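PDB 4HX0: putative nucleotidyltransferase TM1012 from Thermotoga maritima, which probably transfers nucleotidyl groups, as a member of the polymerase-beta-like nucleotidyltransferase superfamily related to aminoglycoside adenylyltransferases, though its substrate is not established. Local coordinates for residues D20-E25 against R63-F68; K26-V31 against Q52-G57. All blocks are in the same frame, centred on the assembly; numbering follows the deposited sequence.

Contact 1 (D20-E25 against R63-F68); sequences DRLKNE and RIFSEF. With BU1 (1,4-butanediol), chain P; BU1 (1,4-butanediol), chain J.
Arg21 reaches from the last turn of helix 9-22 across to the C-terminal end of helix 55-64, and nearly every atom of its side chain meets a partner. CB sits against Ile64, 3.5 Å from its CG2, and also meets CZ of Phe65. CG and CD then run past CE1 of the same ring; the guanidinium, its plane 2° from the ring's, lies past the rim rather than over it. With CG beside the backbone N (chi1 -64°) and the chain extended from CG to NE, the cationic group is carried out to the 3-10 segment 66-68. There NH1 donates to Ile64 O at 3.0 Å and also to Glu67 OE2. NH2 takes Glu67 OE1 at 2.7 Å, completing an end-on, two-nitrogen salt bridge; both carboxylate oxygens are met from above their plane, which is turned 42° from the guanidinium.

In this nucleotidyltransferase-type alpha/beta fold the two helices thus meet beside the central sheet, with Phe65 and Phe68 resting on Leu88 and Ile90 of strand 81-90. The Phe68 ring meets one guanidinium face with its rim, CE2 lying over that face and NH2 at the ring's edge. At another edge NE donates to O5 of a butanediol, 3.0 Å away, which Lys17 also binds. Shortening the chain to an alanine here would probably leave the Glu67 carboxylate without its cationic mate and Ile64 O without the NH1 bond. Next along the helix, Leu22 directs CD2 at the edge of the Phe65 ring, 3.6 Å from CE2, while Ile64 CD1 touches both that methyl and CG of Glu25.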
# COMPACT_ATOMS: atom_id res chain seq x y z
N ASP A 20 5.26 -15.72 -0.41
CA ASP A 20 5.65 -16.95 -1.11
C ASP A 20 5.46 -16.87 -2.62
O ASP A 20 6.24 -17.43 -3.36
CB ASP A 20 4.93 -18.16 -0.52
CG ASP A 20 5.55 -18.61 0.81
OD1 ASP A 20 6.68 -18.19 1.16
OD2 ASP A 20 4.89 -19.38 1.51
N ARG A 21 4.46 -16.14 -3.09
CA ARG A 21 4.27 -16.05 -4.53
C ARG A 21 5.04 -14.93 -5.18
O ARG A 21 5.17 -14.90 -6.40
CB ARG A 21 2.80 -15.89 -4.86
CG ARG A 21 2.00 -17.08 -4.46
CD ARG A 21 0.76 -17.14 -5.32
NE ARG A 21 -0.15 -18.09 -4.74
CZ ARG A 21 -1.34 -18.36 -5.23
NH1 ARG A 21 -1.78 -17.72 -6.31
NH2 ARG A 21 -2.08 -19.26 -4.62
N LEU A 22 5.50 -13.97 -4.39
CA LEU A 22 6.20 -12.83 -4.98
C LEU A 22 7.69 -12.93 -4.79
O LEU A 22 8.43 -12.38 -5.58
CB LEU A 22 5.71 -11.51 -4.40
CG LEU A 22 4.25 -11.17 -4.72
CD1 LEU A 22 3.88 -9.83 -4.12
CD2 LEU A 22 4.06 -11.14 -6.23
N LYS A 23 8.11 -13.63 -3.73
CA LYS A 23 9.52 -13.63 -3.31
C LYS A 23 10.47 -13.91 -4.46
O LYS A 23 11.52 -13.28 -4.58
CB LYS A 23 9.79 -14.57 -2.13
CG LYS A 23 9.48 -16.04 -2.35
CD LYS A 23 9.66 -16.82 -1.06
CE LYS A 23 9.58 -18.31 -1.29
NZ LYS A 23 9.49 -19.04 0.00
N ASN A 24 10.12 -14.85 -5.32
CA ASN A 24 11.03 -15.12 -6.41
C ASN A 24 10.44 -14.74 -7.77
O ASN A 24 10.63 -15.42 -8.79
CB ASN A 24 11.61 -16.52 -6.27
CG ASN A 24 12.56 -16.64 -5.08
OD1 ASN A 24 13.63 -16.02 -5.04
ND2 ASN A 24 12.17 -17.44 -4.10
N GLU A 25 9.72 -13.62 -7.75
CA GLU A 25 9.29 -12.94 -8.97
C GLU A 25 9.96 -11.57 -9.16
O GLU A 25 10.49 -10.98 -8.22
CB GLU A 25 7.76 -12.82 -9.02
CG GLU A 25 7.00 -14.12 -8.83
CD GLU A 25 7.59 -15.30 -9.60
OE1 GLU A 25 8.02 -15.12 -10.76
OE2 GLU A 25 7.65 -16.40 -9.01
N ARG A 63 -2.10 -11.17 -11.81
CA ARG A 63 -1.96 -12.45 -12.50
C ARG A 63 -1.43 -13.54 -11.55
O ARG A 63 -1.95 -14.65 -11.50
CB ARG A 63 -1.01 -12.26 -13.68
CG ARG A 63 -0.80 -13.52 -14.49
CD ARG A 63 0.26 -13.36 -15.57
NE ARG A 63 0.30 -14.62 -16.32
CZ ARG A 63 0.97 -14.82 -17.45
NH1 ARG A 63 1.68 -13.83 -18.00
NH2 ARG A 63 0.91 -16.02 -18.03
N ILE A 64 -0.36 -13.23 -10.81
CA ILE A 64 0.17 -14.16 -9.81
C ILE A 64 -0.90 -14.63 -8.81
O ILE A 64 -0.92 -15.79 -8.39
CB ILE A 64 1.37 -13.55 -9.08
CG1 ILE A 64 2.54 -13.43 -10.06
CG2 ILE A 64 1.78 -14.40 -7.88
CD1 ILE A 64 3.62 -12.45 -9.63
N PHE A 65 -1.79 -13.72 -8.43
CA PHE A 65 -2.81 -14.03 -7.42
C PHE A 65 -4.21 -14.07 -8.04
O PHE A 65 -5.21 -13.76 -7.39
CB PHE A 65 -2.77 -12.98 -6.31
CG PHE A 65 -1.49 -12.98 -5.52
CD1 PHE A 65 -1.35 -13.79 -4.41
CD2 PHE A 65 -0.44 -12.17 -5.90
CE1 PHE A 65 -0.16 -13.80 -3.70
CE2 PHE A 65 0.74 -12.15 -5.19
CZ PHE A 65 0.88 -12.97 -4.08
N SER A 66 -4.27 -14.49 -9.30
CA SER A 66 -5.51 -14.43 -10.07
C SER A 66 -6.71 -15.06 -9.36
O SER A 66 -7.82 -14.50 -9.38
CB SER A 66 -5.30 -15.07 -11.45
OG SER A 66 -4.88 -16.41 -11.31
N GLU A 67 -6.51 -16.20 -8.71
CA GLU A 67 -7.61 -16.87 -8.00
C GLU A 67 -8.20 -16.05 -6.84
O GLU A 67 -9.32 -16.33 -6.41
CB GLU A 67 -7.20 -18.27 -7.57
CG GLU A 67 -6.24 -18.30 -6.38
CD GLU A 67 -4.79 -18.49 -6.80
OE1 GLU A 67 -4.18 -19.45 -6.26
OE2 GLU A 67 -4.29 -17.71 -7.67
N PHE A 68 -7.46 -15.04 -6.36
CA PHE A 68 -7.88 -14.22 -5.21
C PHE A 68 -8.41 -12.85 -5.60
O PHE A 68 -8.81 -12.09 -4.74
CB PHE A 68 -6.69 -13.99 -4.28
CG PHE A 68 -6.10 -15.25 -3.76
CD1 PHE A 68 -6.81 -16.05 -2.89
CD2 PHE A 68 -4.84 -15.65 -4.19
CE1 PHE A 68 -6.27 -17.23 -2.42
CE2 PHE A 68 -4.28 -16.83 -3.73
CZ PHE A 68 -5.01 -17.63 -2.85
C1 BU1 P . 10.25 -10.24 -4.70
C2 BU1 P . 9.64 -10.44 -3.31
C3 BU1 P . 10.48 -9.76 -2.26
C4 BU1 P . 10.78 -10.63 -1.05
O5 BU1 P . 9.30 -9.72 -5.64
O6 BU1 P . 12.06 -10.24 -0.53
C1 BU1 J . -2.10 -19.12 -1.35
C2 BU1 J . -2.98 -20.33 -1.61
C3 BU1 J . -3.89 -20.54 -0.41
C4 BU1 J . -5.37 -20.60 -0.79
O5 BU1 J . -0.85 -19.28 -2.03
O6 BU1 J . -6.12 -19.89 0.21

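Contact 2 (K26-V31 against Q52-G57); sequences KVNWVV and QTDEEG. With BU1 (1,4-butanediol), chain P.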
# COMPACT_ATOMS: atom_id res chain seq x y z
N LYS A 26 9.97 -11.03 -10.38
CA LYS A 26 10.70 -9.77 -10.57
C LYS A 26 9.88 -8.51 -10.26
O LYS A 26 10.12 -7.43 -10.81
CB LYS A 26 11.38 -9.72 -11.95
CG LYS A 26 12.54 -10.70 -12.08
CD LYS A 26 13.54 -10.59 -10.93
CE LYS A 26 14.41 -11.83 -10.85
NZ LYS A 26 15.31 -11.81 -9.66
N VAL A 27 8.93 -8.67 -9.35
CA VAL A 27 7.94 -7.66 -9.02
C VAL A 27 8.51 -6.68 -8.01
O VAL A 27 9.09 -7.05 -6.98
CB VAL A 27 6.61 -8.28 -8.52
CG1 VAL A 27 5.59 -7.20 -8.19
CG2 VAL A 27 6.04 -9.22 -9.56
N ASN A 28 8.34 -5.41 -8.36
CA ASN A 28 8.74 -4.30 -7.52
C ASN A 28 7.54 -3.96 -6.66
O ASN A 28 6.65 -3.27 -7.10
CB ASN A 28 9.10 -3.14 -8.45
CG ASN A 28 9.37 -1.85 -7.71
OD1 ASN A 28 9.74 -1.85 -6.55
ND2 ASN A 28 9.11 -0.72 -8.39
N TRP A 29 7.54 -4.48 -5.42
CA TRP A 29 6.43 -4.30 -4.54
C TRP A 29 6.88 -3.98 -3.15
O TRP A 29 8.01 -4.27 -2.75
CB TRP A 29 5.51 -5.53 -4.55
CG TRP A 29 6.16 -6.75 -3.94
CD1 TRP A 29 7.19 -7.52 -4.45
CD2 TRP A 29 5.84 -7.35 -2.64
NE1 TRP A 29 7.51 -8.53 -3.59
CE2 TRP A 29 6.74 -8.49 -2.50
CE3 TRP A 29 4.92 -7.08 -1.63
CZ2 TRP A 29 6.72 -9.31 -1.36
CZ3 TRP A 29 4.89 -7.92 -0.51
CH2 TRP A 29 5.77 -9.01 -0.38
N VAL A 30 5.99 -3.37 -2.40
CA VAL A 30 6.22 -3.07 -1.00
C VAL A 30 4.90 -3.18 -0.31
O VAL A 30 3.85 -2.92 -0.90
CB VAL A 30 6.74 -1.63 -0.77
CG1 VAL A 30 8.21 -1.51 -1.12
CG2 VAL A 30 5.91 -0.61 -1.53
N VAL A 31 4.95 -3.58 0.94
CA VAL A 31 3.79 -3.49 1.79
C VAL A 31 3.73 -2.04 2.19
O VAL A 31 4.76 -1.41 2.47
CB VAL A 31 3.96 -4.40 3.02
CG1 VAL A 31 2.83 -4.22 4.03
CG2 VAL A 31 4.02 -5.85 2.56
N GLN A 52 1.84 -1.75 -2.55
CA GLN A 52 2.10 -0.75 -3.53
C GLN A 52 3.19 -1.28 -4.45
O GLN A 52 4.10 -2.00 -4.03
CB GLN A 52 2.53 0.54 -2.85
CG GLN A 52 2.93 1.65 -3.79
CD GLN A 52 3.09 2.97 -3.07
OE1 GLN A 52 2.75 3.08 -1.89
NE2 GLN A 52 3.61 3.97 -3.77
N THR A 53 3.08 -0.94 -5.72
CA THR A 53 3.98 -1.51 -6.69
C THR A 53 4.02 -0.52 -7.83
O THR A 53 3.55 0.60 -7.70
CB THR A 53 3.46 -2.91 -7.12
OG1 THR A 53 4.34 -3.48 -8.09
CG2 THR A 53 2.02 -2.81 -7.69
N ASP A 54 4.62 -0.90 -8.94
CA ASP A 54 4.63 0.01 -10.06
C ASP A 54 3.51 -0.41 -10.98
O ASP A 54 2.75 -1.31 -10.65
CB ASP A 54 6.00 0.07 -10.72
CG ASP A 54 6.57 -1.30 -11.05
OD1 ASP A 54 5.80 -2.29 -11.06
OD2 ASP A 54 7.79 -1.39 -11.29
N GLU A 55 3.34 0.26 -12.12
CA GLU A 55 2.24 -0.09 -13.00
C GLU A 55 2.30 -1.57 -13.42
O GLU A 55 1.31 -2.29 -13.29
CB GLU A 55 2.27 0.82 -14.23
CG GLU A 55 1.21 0.44 -15.23
CD GLU A 55 1.10 1.47 -16.33
OE1 GLU A 55 1.72 2.55 -16.21
OE2 GLU A 55 0.38 1.17 -17.30
N GLU A 56 3.46 -2.02 -13.88
CA GLU A 56 3.59 -3.41 -14.31
C GLU A 56 3.33 -4.37 -13.17
O GLU A 56 2.67 -5.38 -13.37
CB GLU A 56 4.97 -3.67 -14.95
CG GLU A 56 5.13 -2.93 -16.29
CD GLU A 56 3.91 -3.11 -17.20
OE1 GLU A 56 3.59 -4.29 -17.47
OE2 GLU A 56 3.27 -2.10 -17.62
N GLY A 57 3.80 -4.01 -11.98
CA GLY A 57 3.70 -4.85 -10.81
C GLY A 57 2.27 -5.12 -10.44
O GLY A 57 1.95 -6.21 -10.04
C1 BU1 P . 10.25 -10.24 -4.70
C2 BU1 P . 9.64 -10.44 -3.31
C3 BU1 P . 10.48 -9.76 -2.26
C4 BU1 P . 10.78 -10.63 -1.05
O5 BU1 P . 9.30 -9.72 -5.64
O6 BU1 P . 12.06 -10.24 -0.53
O HOH W 1 7.10 -4.76 -10.92
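In the five-stranded mixed sheet of the nucleotidyltransferase fold, the outermost strand, 29-32, runs antiparallel to strand 49-53, which leads straight into helix 55-64; Val31 also bonds by its backbone to Pro131. Val30 and Gln52 form a hydrogen-bonded antiparallel pair: Val30 N donates to Gln52 O at 2.8 Å, and Gln52 N returns a bond to Val30 O at 2.9 Å. Their side chains lie side by side, Val30 CG2 packing 3.8 Å from Gln52 CB, with Leu133 touching both. Trp29 CA adds a CA-H...O contact to Gln52 O at 3.3 Å, while its indole turns an edge to a butanediol. One residue before Trp29, at Asn28, a side chain takes over the link. A chi1 of 180° swings the Thr53 hydroxyl opposite the backbone N and up to Asn28 O, to which it donates a short bond of 2.5 Å from 39° above the carbonyl plane. Val27 CG1 lies near that hydroxyl and also near CA of Gly57, where a side chain would run into Thr53 OG1.

Asn28 meets Asp54 more loosely. The amide and carboxylate planes stand 82° apart, and the bond from ND2 to OD2 is weak at 3.3 Å, although nearly straight; the amide's stronger partner is Lys120, bound through OD1. A water bridges the same two residues, accepting from Asn28 N and donating to Asp54 OD1. Asp54 is also the N-cap of helix 55-64, so one carboxylate serves both the segment around Asn28 and the helix's first turn: its OD1, approached nearly along the C-O axis, accepts from Gly57 N at 2.8 Å.

From the N terminus, helix 9-22 leads into the turn Leu22 to Glu25 of contact 1, and the chain enters the first segment of contact 2 at once. After helix 33-39 it returns along strand 49-53, where contact 2 closes the shorter loop; helix 55-64 then carries it on to residues 63-68, where contact 1 closes the longer one. Contact 2 is therefore nested inside contact 1. Together they tie both ends of helix 55-64 to the region leading from helix 9-22 into strand 29-32. The two meet directly, Leu22 CD1 packing on Trp29 CD2 and Ile64 CD1 on Val27 CG2, and both touch one butanediol.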